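Side-chain contacts in putative ribose operon repressor (Burkholderia thailandensis, PDB 3EGC), which probably acts as a LacI-family transcriptional repressor, pairing DNA binding with a ligand domain of the periplasmic sugar-binding type: residues A[24-27]-A[28-32]; A[95-99]-A[100-104]; A[238-241]-A[242-246]; A[224-227]-A[228-232]. All blocks are in the same frame, centred on the assembly; numbering follows the deposited sequence.

All four contacts are local, yet each takes its character from its place in the fold. Interaction 1 is buried within helix 21-36, whereas interactions 2, 3 and 4 are only partly buried. Interactions 1 and 3 lie side by side, their centres about 8 Å apart, because helix 21-36 packs on the start of helix 241-257; one adds small residues and methyls to regular helix bonds, the other a proline-led cap with arginines outside. Interaction 2 is a tight turn lined by sulfur and aliphatic carbon. Interaction 4, whose centre is about 35 Å from that of interaction 2, is aromatic. Interactions 1, 3 and 4 also reach the second subunit.

Interaction 1: A[24-27]-A[28-32]; sequences AEVA and SGVES
With chi1 at 166°, V30 turns CG1 away from its backbone N and brings CG2 back beside it, placing CG2 only 3.2 Å from the carbonyl O of V26. V26 has almost the same torsion, 167°, and its CG1 meets CG2 of V30 at 4.3 Å. Two beta-branched residues one turn apart thus present successive methyls along one flank of the helix, the flank that faces the first turn of helix 241-257.

The main chain beneath is regular: V30 N bonds to V26 O at 2.9 Å, and S28, G29 and E31 repeat the pattern to A24, E25 and A27. CB of S28 rests 3.4 Å from O of E25, and OG, swung opposite the backbone N, is hydrogen-bonded to E19 of the second subunit. A24 packs on A24 of that same subunit, a close approach consistent with the short side chains. E25, which also packs on E19 of the second subunit, is probably hydrogen-bonded through OE1 to OG1 of T241, with a weak, long ion pair to R242 beside it.

The helix thus packs on helix 241-257 of its own chain and on the second subunit, as the alpha segment of a beta-alpha-beta unit formed by strand 10-15, helix 21-36 and strand 40-45 in the periplasmic-binding-protein fold.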
loop_
_atom_site.group_PDB
_atom_site.type_symbol
_atom_site.label_atom_id
_atom_site.label_comp_id
_atom_site.label_asym_id
_atom_site.label_seq_id
_atom_site.Cartn_x
_atom_site.Cartn_y
_atom_site.Cartn_z
ATOM N N ALA A 24 -3.110 -4.740 -0.924
ATOM C CA ALA A 24 -3.932 -3.841 -0.149
ATOM C C ALA A 24 -5.183 -3.341 -0.911
ATOM O O ALA A 24 -6.277 -3.201 -0.333
ATOM C CB ALA A 24 -3.082 -2.578 0.344
ATOM N N GLU A 25 -4.987 -2.978 -2.164
ATOM C CA GLU A 25 -6.132 -2.564 -3.000
ATOM C C GLU A 25 -7.055 -3.771 -3.379
ATOM O O GLU A 25 -8.251 -3.601 -3.494
ATOM C CB GLU A 25 -5.649 -1.866 -4.267
ATOM C CG GLU A 25 -4.952 -0.504 -4.077
ATOM C CD GLU A 25 -4.425 0.045 -5.428
ATOM O OE1 GLU A 25 -4.597 -0.580 -6.510
ATOM O OE2 GLU A 25 -3.882 1.143 -5.467
ATOM N N VAL A 26 -6.491 -4.970 -3.564
ATOM C CA VAL A 26 -7.333 -6.182 -3.772
ATOM C C VAL A 26 -8.159 -6.497 -2.500
ATOM O O VAL A 26 -9.343 -6.835 -2.576
ATOM C CB VAL A 26 -6.474 -7.457 -4.088
ATOM C CG1 VAL A 26 -7.333 -8.723 -3.969
ATOM C CG2 VAL A 26 -5.784 -7.349 -5.543
ATOM N N ALA A 27 -7.497 -6.375 -1.333
ATOM C CA ALA A 27 -8.134 -6.610 -0.058
ATOM C C ALA A 27 -9.316 -5.633 0.154
ATOM O O ALA A 27 -10.387 -6.047 0.675
ATOM C CB ALA A 27 -7.107 -6.429 1.084
ATOM N N SER A 28 -9.075 -4.366 -0.195
ATOM C CA SER A 28 -10.102 -3.299 -0.176
ATOM C C SER A 28 -11.347 -3.728 -1.011
ATOM O O SER A 28 -12.451 -3.699 -0.523
ATOM C CB SER A 28 -9.499 -2.006 -0.761
ATOM O OG SER A 28 -10.467 -1.060 -0.844
ATOM N N GLY A 29 -11.139 -4.175 -2.241
ATOM C CA GLY A 29 -12.246 -4.673 -3.099
ATOM C C GLY A 29 -12.985 -5.876 -2.503
ATOM O O GLY A 29 -14.269 -5.961 -2.565
ATOM N N VAL A 30 -12.204 -6.817 -1.943
ATOM C CA VAL A 30 -12.774 -7.978 -1.267
ATOM C C VAL A 30 -13.663 -7.559 -0.026
ATOM O O VAL A 30 -14.789 -8.018 0.135
ATOM C CB VAL A 30 -11.677 -8.877 -0.694
ATOM C CG1 VAL A 30 -12.294 -9.849 0.261
ATOM C CG2 VAL A 30 -10.875 -9.550 -1.762
ATOM N N GLU A 31 -13.133 -6.669 0.805
ATOM C CA GLU A 31 -13.808 -6.235 2.011
ATOM C C GLU A 31 -15.079 -5.449 1.714
ATOM O O GLU A 31 -16.062 -5.582 2.391
ATOM C CB GLU A 31 -12.862 -5.381 2.889
ATOM C CG GLU A 31 -13.389 -5.116 4.280
ATOM C CD GLU A 31 -14.219 -3.840 4.356
ATOM O OE1 GLU A 31 -14.908 -3.726 5.356
ATOM O OE2 GLU A 31 -14.194 -2.983 3.447
ATOM N N SER A 32 -15.042 -4.644 0.668
ATOM C CA SER A 32 -16.175 -3.841 0.269
ATOM C C SER A 32 -17.306 -4.742 -0.280
ATOM O O SER A 32 -18.490 -4.576 0.028
ATOM C CB SER A 32 -15.675 -2.882 -0.807
ATOM O OG SER A 32 -16.621 -1.900 -1.104
#

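Interaction 2: A[95-99]-A[100-104]; sequences RELRI and PGCGA
I99 and C102 close a type II beta turn, with C102 N bonded to I99 O at 3.0 Å, and the end-to-end directions of 96-99 and 100-104 differ by 161°, so the chain nearly doubles back on itself. G101 takes the third position with a phi of 86°, a backbone region that favours glycine.

The side chains of the two end residues meet beside the turn. In C102 the sulfur is turned back beside its own backbone N, opposite the carbonyl carbon, and from there SG lies 3.6 Å from CB of I99. CG2 of I99 goes to CD of P100 at 3.7 Å, so I99 meets C102 through CB and P100 through CG2. One step further in, CD2 of L97 approaches CB of C102 at 4.2 Å, and at the end away from the turn CB of E96 passes CB of A104 at 4.4 Å. Between the two segments a water lies near L97 N, at a modelled length so short that the bond is doubtful, and donates weakly to G103 O.

The loop links the parallel neighbours 90-93 and 103-107 without an intervening helix. L97 reaches I90 and A92 of the first strand and L80 of helix 78-82, while C102 also touches I90. I99 rests on R81, E96 on M138 of helix 138-153, and the backbones of G103 and A104 pair with A92 and with M265 of strand 264-272.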
loop_
_atom_site.group_PDB
_atom_site.type_symbol
_atom_site.label_atom_id
_atom_site.label_comp_id
_atom_site.label_asym_id
_atom_site.label_seq_id
_atom_site.Cartn_x
_atom_site.Cartn_y
_atom_site.Cartn_z
ATOM N N ARG A 95 -2.557 -14.973 -9.022
ATOM C CA ARG A 95 -1.894 -16.183 -9.515
ATOM C C ARG A 95 -2.885 -17.338 -9.381
ATOM O O ARG A 95 -3.529 -17.450 -8.349
ATOM C CB ARG A 95 -0.607 -16.524 -8.713
ATOM C CG ARG A 95 0.596 -15.679 -9.076
ATOM C CD ARG A 95 1.051 -14.787 -7.971
ATOM N NE ARG A 95 1.852 -15.490 -6.971
ATOM C CZ ARG A 95 2.779 -14.939 -6.190
ATOM N NH1 ARG A 95 3.099 -13.655 -6.274
ATOM N NH2 ARG A 95 3.394 -15.705 -5.306
ATOM N N GLU A 96 -2.973 -18.189 -10.398
ATOM C CA GLU A 96 -3.912 -19.301 -10.378
ATOM C C GLU A 96 -3.375 -20.444 -9.506
ATOM O O GLU A 96 -2.168 -20.529 -9.220
ATOM C CB GLU A 96 -4.192 -19.793 -11.805
ATOM C CG GLU A 96 -2.989 -20.452 -12.369
ATOM C CD GLU A 96 -3.112 -20.779 -13.846
ATOM O OE1 GLU A 96 -2.473 -21.490 -14.428
ATOM O OE2 GLU A 96 -3.844 -20.405 -14.608
ATOM N N LEU A 97 -4.269 -21.336 -9.092
ATOM C CA LEU A 97 -3.892 -22.485 -8.285
ATOM C C LEU A 97 -3.684 -23.733 -9.135
ATOM O O LEU A 97 -2.731 -24.493 -8.901
ATOM C CB LEU A 97 -4.962 -22.769 -7.254
ATOM C CG LEU A 97 -4.761 -22.340 -5.807
ATOM C CD1 LEU A 97 -3.504 -21.505 -5.664
ATOM C CD2 LEU A 97 -6.024 -21.633 -5.264
ATOM N N ARG A 98 -4.552 -23.946 -10.122
ATOM C CA ARG A 98 -4.478 -25.171 -10.926
ATOM C C ARG A 98 -4.865 -26.324 -10.045
ATOM O O ARG A 98 -4.188 -27.328 -9.988
ATOM C CB ARG A 98 -3.068 -25.391 -11.464
ATOM C CG ARG A 98 -2.777 -24.519 -12.678
ATOM C CD ARG A 98 -1.327 -24.282 -12.861
ATOM N NE ARG A 98 -0.543 -25.512 -12.883
ATOM C CZ ARG A 98 0.726 -25.566 -12.509
ATOM N NH1 ARG A 98 1.381 -26.726 -12.538
ATOM N NH2 ARG A 98 1.348 -24.451 -12.148
ATOM N N ILE A 99 -5.962 -26.153 -9.333
ATOM C CA ILE A 99 -6.549 -27.220 -8.579
ATOM C C ILE A 99 -7.974 -27.234 -9.006
ATOM O O ILE A 99 -8.639 -26.206 -8.940
ATOM C CB ILE A 99 -6.544 -26.888 -7.089
ATOM C CG1 ILE A 99 -5.119 -26.601 -6.588
ATOM C CG2 ILE A 99 -7.230 -27.984 -6.291
ATOM C CD1 ILE A 99 -4.419 -27.795 -6.003
ATOM N N PRO A 100 -8.466 -28.407 -9.444
ATOM C CA PRO A 100 -9.851 -28.577 -9.849
ATOM C C PRO A 100 -10.817 -28.030 -8.815
ATOM O O PRO A 100 -10.640 -28.279 -7.650
ATOM C CB PRO A 100 -9.986 -30.107 -9.915
ATOM C CG PRO A 100 -8.657 -30.545 -10.359
ATOM C CD PRO A 100 -7.706 -29.661 -9.589
ATOM N N GLY A 101 -11.811 -27.282 -9.267
ATOM C CA GLY A 101 -12.798 -26.676 -8.405
ATOM C C GLY A 101 -12.443 -25.328 -7.816
ATOM O O GLY A 101 -13.304 -24.677 -7.265
ATOM N N CYS A 102 -11.172 -24.925 -7.891
ATOM C CA CYS A 102 -10.788 -23.571 -7.433
ATOM C C CYS A 102 -10.966 -22.492 -8.484
ATOM O O CYS A 102 -10.337 -22.542 -9.537
ATOM C CB CYS A 102 -9.333 -23.556 -6.984
ATOM S SG CYS A 102 -9.094 -24.742 -5.743
ATOM N N GLY A 103 -11.772 -21.481 -8.183
ATOM C CA GLY A 103 -11.849 -20.297 -9.036
ATOM C C GLY A 103 -10.574 -19.481 -9.032
ATOM O O GLY A 103 -9.729 -19.597 -8.126
ATOM N N ALA A 104 -10.449 -18.648 -10.047
ATOM C CA ALA A 104 -9.368 -17.720 -10.165
ATOM C C ALA A 104 -9.873 -16.404 -10.796
ATOM O O ALA A 104 -10.717 -16.415 -11.716
ATOM C CB ALA A 104 -8.310 -18.351 -10.979
HETATM O O HOH W 1 -6.750 -20.895 -9.054
#

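Interaction 3: A[238-241]-A[242-246]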
loop_
_atom_site.group_PDB
_atom_site.type_symbol
_atom_site.label_atom_id
_atom_site.label_comp_id
_atom_site.label_asym_id
_atom_site.label_seq_id
_atom_site.Cartn_x
_atom_site.Cartn_y
_atom_site.Cartn_z
ATOM N N GLU A 238 -2.049 -0.431 -16.033
ATOM C CA GLU A 238 -2.866 -0.410 -14.851
ATOM C C GLU A 238 -3.627 -1.699 -14.702
ATOM O O GLU A 238 -4.249 -2.165 -15.646
ATOM C CB GLU A 238 -3.833 0.782 -14.874
ATOM C CG GLU A 238 -4.752 0.869 -13.673
ATOM C CD GLU A 238 -5.708 2.008 -13.793
ATOM O OE1 GLU A 238 -6.910 1.764 -14.111
ATOM O OE2 GLU A 238 -5.248 3.163 -13.585
ATOM N N GLN A 239 -3.570 -2.266 -13.501
ATOM C CA GLN A 239 -4.350 -3.456 -13.181
ATOM C C GLN A 239 -5.614 -3.013 -12.462
ATOM O O GLN A 239 -5.529 -2.073 -11.670
ATOM C CB GLN A 239 -3.539 -4.415 -12.331
ATOM C CG GLN A 239 -2.403 -5.019 -13.075
ATOM C CD GLN A 239 -1.808 -6.223 -12.327
ATOM O OE1 GLN A 239 -2.299 -7.352 -12.457
ATOM N NE2 GLN A 239 -0.778 -5.968 -11.512
ATOM N N PRO A 240 -6.765 -3.694 -12.711
ATOM C CA PRO A 240 -8.015 -3.396 -11.994
ATOM C C PRO A 240 -8.033 -4.027 -10.570
ATOM O O PRO A 240 -8.858 -4.889 -10.240
ATOM C CB PRO A 240 -9.082 -4.045 -12.897
ATOM C CG PRO A 240 -8.372 -5.273 -13.442
ATOM C CD PRO A 240 -6.883 -4.917 -13.520
ATOM N N THR A 241 -7.143 -3.565 -9.725
ATOM C CA THR A 241 -6.931 -4.212 -8.402
ATOM C C THR A 241 -8.152 -4.353 -7.551
ATOM O O THR A 241 -8.419 -5.426 -7.028
ATOM C CB THR A 241 -5.893 -3.447 -7.557
ATOM O OG1 THR A 241 -6.270 -2.039 -7.470
ATOM C CG2 THR A 241 -4.561 -3.536 -8.181
ATOM N N ARG A 242 -8.900 -3.278 -7.408
ATOM C CA ARG A 242 -10.149 -3.337 -6.663
ATOM C C ARG A 242 -11.181 -4.308 -7.222
ATOM O O ARG A 242 -11.796 -5.054 -6.481
ATOM C CB ARG A 242 -10.739 -1.907 -6.498
ATOM C CG ARG A 242 -10.174 -1.222 -5.246
ATOM C CD ARG A 242 -10.244 0.344 -5.344
ATOM N NE ARG A 242 -9.325 0.846 -6.362
ATOM C CZ ARG A 242 -8.308 1.686 -6.145
ATOM N NH1 ARG A 242 -8.083 2.190 -4.931
ATOM N NH2 ARG A 242 -7.532 2.050 -7.179
ATOM N N ARG A 243 -11.377 -4.274 -8.532
ATOM C CA ARG A 243 -12.280 -5.168 -9.232
ATOM C C ARG A 243 -11.841 -6.616 -9.110
ATOM O O ARG A 243 -12.650 -7.481 -9.046
ATOM C CB ARG A 243 -12.397 -4.757 -10.713
ATOM C CG ARG A 243 -13.442 -5.545 -11.535
ATOM C CD ARG A 243 -14.828 -5.024 -11.290
ATOM N NE ARG A 243 -15.843 -5.894 -11.882
ATOM C CZ ARG A 243 -16.520 -5.622 -13.004
ATOM N NH1 ARG A 243 -16.298 -4.480 -13.663
ATOM N NH2 ARG A 243 -17.420 -6.493 -13.452
ATOM N N ILE A 244 -10.543 -6.876 -9.074
ATOM C CA ILE A 244 -10.066 -8.226 -8.826
ATOM C C ILE A 244 -10.560 -8.728 -7.467
ATOM O O ILE A 244 -11.110 -9.828 -7.357
ATOM C CB ILE A 244 -8.475 -8.298 -8.905
ATOM C CG1 ILE A 244 -8.022 -8.007 -10.344
ATOM C CG2 ILE A 244 -7.988 -9.650 -8.372
ATOM C CD1 ILE A 244 -6.461 -7.773 -10.528
ATOM N N GLY A 245 -10.377 -7.925 -6.428
ATOM C CA GLY A 245 -10.919 -8.282 -5.094
ATOM C C GLY A 245 -12.451 -8.444 -5.030
ATOM O O GLY A 245 -12.968 -9.410 -4.444
ATOM N N GLN A 246 -13.188 -7.468 -5.569
ATOM C CA GLN A 246 -14.679 -7.513 -5.630
ATOM C C GLN A 246 -15.248 -8.778 -6.318
ATOM O O GLN A 246 -16.130 -9.465 -5.750
ATOM C CB GLN A 246 -15.197 -6.224 -6.315
ATOM C CG GLN A 246 -16.672 -6.186 -6.640
ATOM C CD GLN A 246 -17.110 -4.877 -7.394
ATOM O OE1 GLN A 246 -16.958 -4.770 -8.592
ATOM N NE2 GLN A 246 -17.633 -3.894 -6.662
#
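P240 and I244 form the close side of this helix start: CG of the proline meets CG1 of the isoleucine at 4.1 Å as the two side chains cross obliquely. The chi1 of I244, -66°, puts CG1 beside its own backbone N, and so directly against O of P240, 3.2 Å away. That same carbonyl oxygen receives the N-H of I244 at 2.9 Å, which makes it the point where polar and apolar packing coincide. L267 of strand 264-272 and V105 and S107 of strand 103-107 cover this side.

P240 stands at the N-cap of helix 241-257 and is also the centre of an inverse gamma turn, in which T241 N bonds weakly to Q239 O. The chain enters from strand 236-238, in the half of the sheet that includes strand 217-221, and the helix lies against the other half, so the turn belongs to a crossing between the two lobes of the type I periplasmic-binding-protein fold.

The outer side packs less on the proline and faces solvent: R242 and R243 are exposed and take their partners beyond the two segments. CB of R243 still touches CB of P240 at 4.0 Å, but the rest of its chain leads off to a salt bridge with E247. R242 folds its guanidinium so that T241 OG1, whose polar partner is E25, lies over one face, and its NH1 forms a salt bridge with E19 of the second subunit.

Interaction 4: A[224-227]-A[228-232]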
loop_
_atom_site.group_PDB
_atom_site.type_symbol
_atom_site.label_atom_id
_atom_site.label_comp_id
_atom_site.label_asym_id
_atom_site.label_seq_id
_atom_site.Cartn_x
_atom_site.Cartn_y
_atom_site.Cartn_z
ATOM N N LEU A 224 1.097 3.635 -10.251
ATOM C CA LEU A 224 1.374 4.378 -9.057
ATOM C C LEU A 224 1.579 5.859 -9.426
ATOM O O LEU A 224 2.285 6.155 -10.372
ATOM C CB LEU A 224 2.655 3.799 -8.436
ATOM C CG LEU A 224 2.728 2.460 -7.619
ATOM C CD1 LEU A 224 2.432 2.692 -6.167
ATOM C CD2 LEU A 224 1.759 1.369 -8.150
ATOM N N PRO A 225 0.976 6.783 -8.669
ATOM C CA PRO A 225 1.136 8.234 -8.889
ATOM C C PRO A 225 2.588 8.695 -9.106
ATOM O O PRO A 225 2.834 9.439 -10.014
ATOM C CB PRO A 225 0.522 8.871 -7.612
ATOM C CG PRO A 225 -0.643 7.794 -7.242
ATOM C CD PRO A 225 0.078 6.458 -7.536
ATOM N N TRP A 226 3.541 8.216 -8.326
ATOM C CA TRP A 226 4.920 8.630 -8.528
ATOM C C TRP A 226 5.453 8.400 -9.944
ATOM O O TRP A 226 6.242 9.153 -10.411
ATOM C CB TRP A 226 5.853 8.080 -7.453
ATOM C CG TRP A 226 6.102 6.613 -7.517
ATOM C CD1 TRP A 226 5.467 5.626 -6.782
ATOM C CD2 TRP A 226 7.064 5.929 -8.364
ATOM N NE1 TRP A 226 5.966 4.406 -7.132
ATOM C CE2 TRP A 226 6.948 4.549 -8.084
ATOM C CE3 TRP A 226 8.049 6.367 -9.265
ATOM C CZ2 TRP A 226 7.753 3.596 -8.676
ATOM C CZ3 TRP A 226 8.863 5.423 -9.872
ATOM C CH2 TRP A 226 8.696 4.039 -9.595
ATOM N N MET A 227 4.956 7.388 -10.646
ATOM C CA MET A 227 5.398 7.137 -12.023
ATOM C C MET A 227 5.115 8.295 -12.969
ATOM O O MET A 227 5.811 8.492 -13.978
ATOM C CB MET A 227 4.795 5.858 -12.585
ATOM C CG MET A 227 5.472 4.533 -12.000
ATOM S SD MET A 227 4.391 3.136 -12.241
ATOM C CE MET A 227 5.321 2.039 -11.115
ATOM N N ALA A 228 4.098 9.080 -12.640
ATOM C CA ALA A 228 3.813 10.237 -13.453
ATOM C C ALA A 228 4.662 11.477 -13.095
ATOM O O ALA A 228 4.530 12.510 -13.741
ATOM C CB ALA A 228 2.303 10.551 -13.455
ATOM N N PHE A 229 5.550 11.389 -12.100
ATOM C CA PHE A 229 6.335 12.602 -11.735
ATOM C C PHE A 229 7.627 12.578 -12.485
ATOM O O PHE A 229 8.336 13.550 -12.514
ATOM C CB PHE A 229 6.686 12.689 -10.237
ATOM C CG PHE A 229 5.503 12.579 -9.310
ATOM C CD1 PHE A 229 4.254 12.963 -9.717
ATOM C CD2 PHE A 229 5.662 12.095 -8.034
ATOM C CE1 PHE A 229 3.126 12.843 -8.816
ATOM C CE2 PHE A 229 4.596 11.954 -7.163
ATOM C CZ PHE A 229 3.316 12.334 -7.535
ATOM N N LEU A 230 7.933 11.434 -13.094
ATOM C CA LEU A 230 9.210 11.242 -13.773
ATOM C C LEU A 230 9.207 11.935 -15.136
ATOM O O LEU A 230 8.153 12.168 -15.742
ATOM C CB LEU A 230 9.485 9.758 -13.959
ATOM C CG LEU A 230 10.362 8.958 -12.984
ATOM C CD1 LEU A 230 10.686 9.689 -11.673
ATOM C CD2 LEU A 230 9.740 7.590 -12.712
ATOM N N ASP A 231 10.394 12.244 -15.628
ATOM C CA ASP A 231 10.511 12.861 -16.933
ATOM C C ASP A 231 11.345 11.972 -17.848
ATOM O O ASP A 231 12.572 11.896 -17.681
ATOM C CB ASP A 231 11.187 14.235 -16.792
ATOM C CG ASP A 231 11.436 14.881 -18.147
ATOM O OD1 ASP A 231 12.646 15.059 -18.494
ATOM O OD2 ASP A 231 10.440 15.130 -18.883
ATOM N N PRO A 232 10.695 11.298 -18.815
ATOM C CA PRO A 232 9.276 11.401 -19.072
ATOM C C PRO A 232 8.467 10.590 -18.059
ATOM O O PRO A 232 9.049 9.823 -17.262
ATOM C CB PRO A 232 9.153 10.778 -20.461
ATOM C CG PRO A 232 10.217 9.783 -20.488
ATOM C CD PRO A 232 11.350 10.404 -19.799
#
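W226 and F229 make the apolar centre of a 3-10 turn in the loop between strands 217-221 and 236-238. The phenyl ring lies over the tryptophan backbone: CA of W226 is 3.9 Å from the ring centroid and 25° off its normal, a CH-pi contact over the face, and CB of W226 reaches CD2 of F229 at 4.1 Å. F229 gets there because its chi1 of -54° sets CG beside its own backbone N, on the side where the preceding turn passes.

The indole goes the other way. At its edge, near the ring plane, CZ3 meets CD2 of L230 at 3.7 Å, the two side chains running alongside each other in the same direction, while CG of M227 covers one of its faces, near the rim. Both aromatics belong to a dimer interface as well: W226 stacks on W226 of the second subunit, and F229 packs edge-to-face against that same tryptophan. M227 and W226 also touch helix 195-208, through H195 and T198 respectively, which ties the turn to its own lobe.

Further out, the contact becomes polar. Backbone bonds from residue i+3 to i, the 3-10 pattern, hold the turn, with F229 N to W226 O and A228 N to P225 O each at 2.9 Å, and M227 N to L224 O just before them. The carbonyl of P225 does double duty at this border: its O atom takes the N-H of A228 and also sits over the phenyl face of F229, 3.6 Å from CE1.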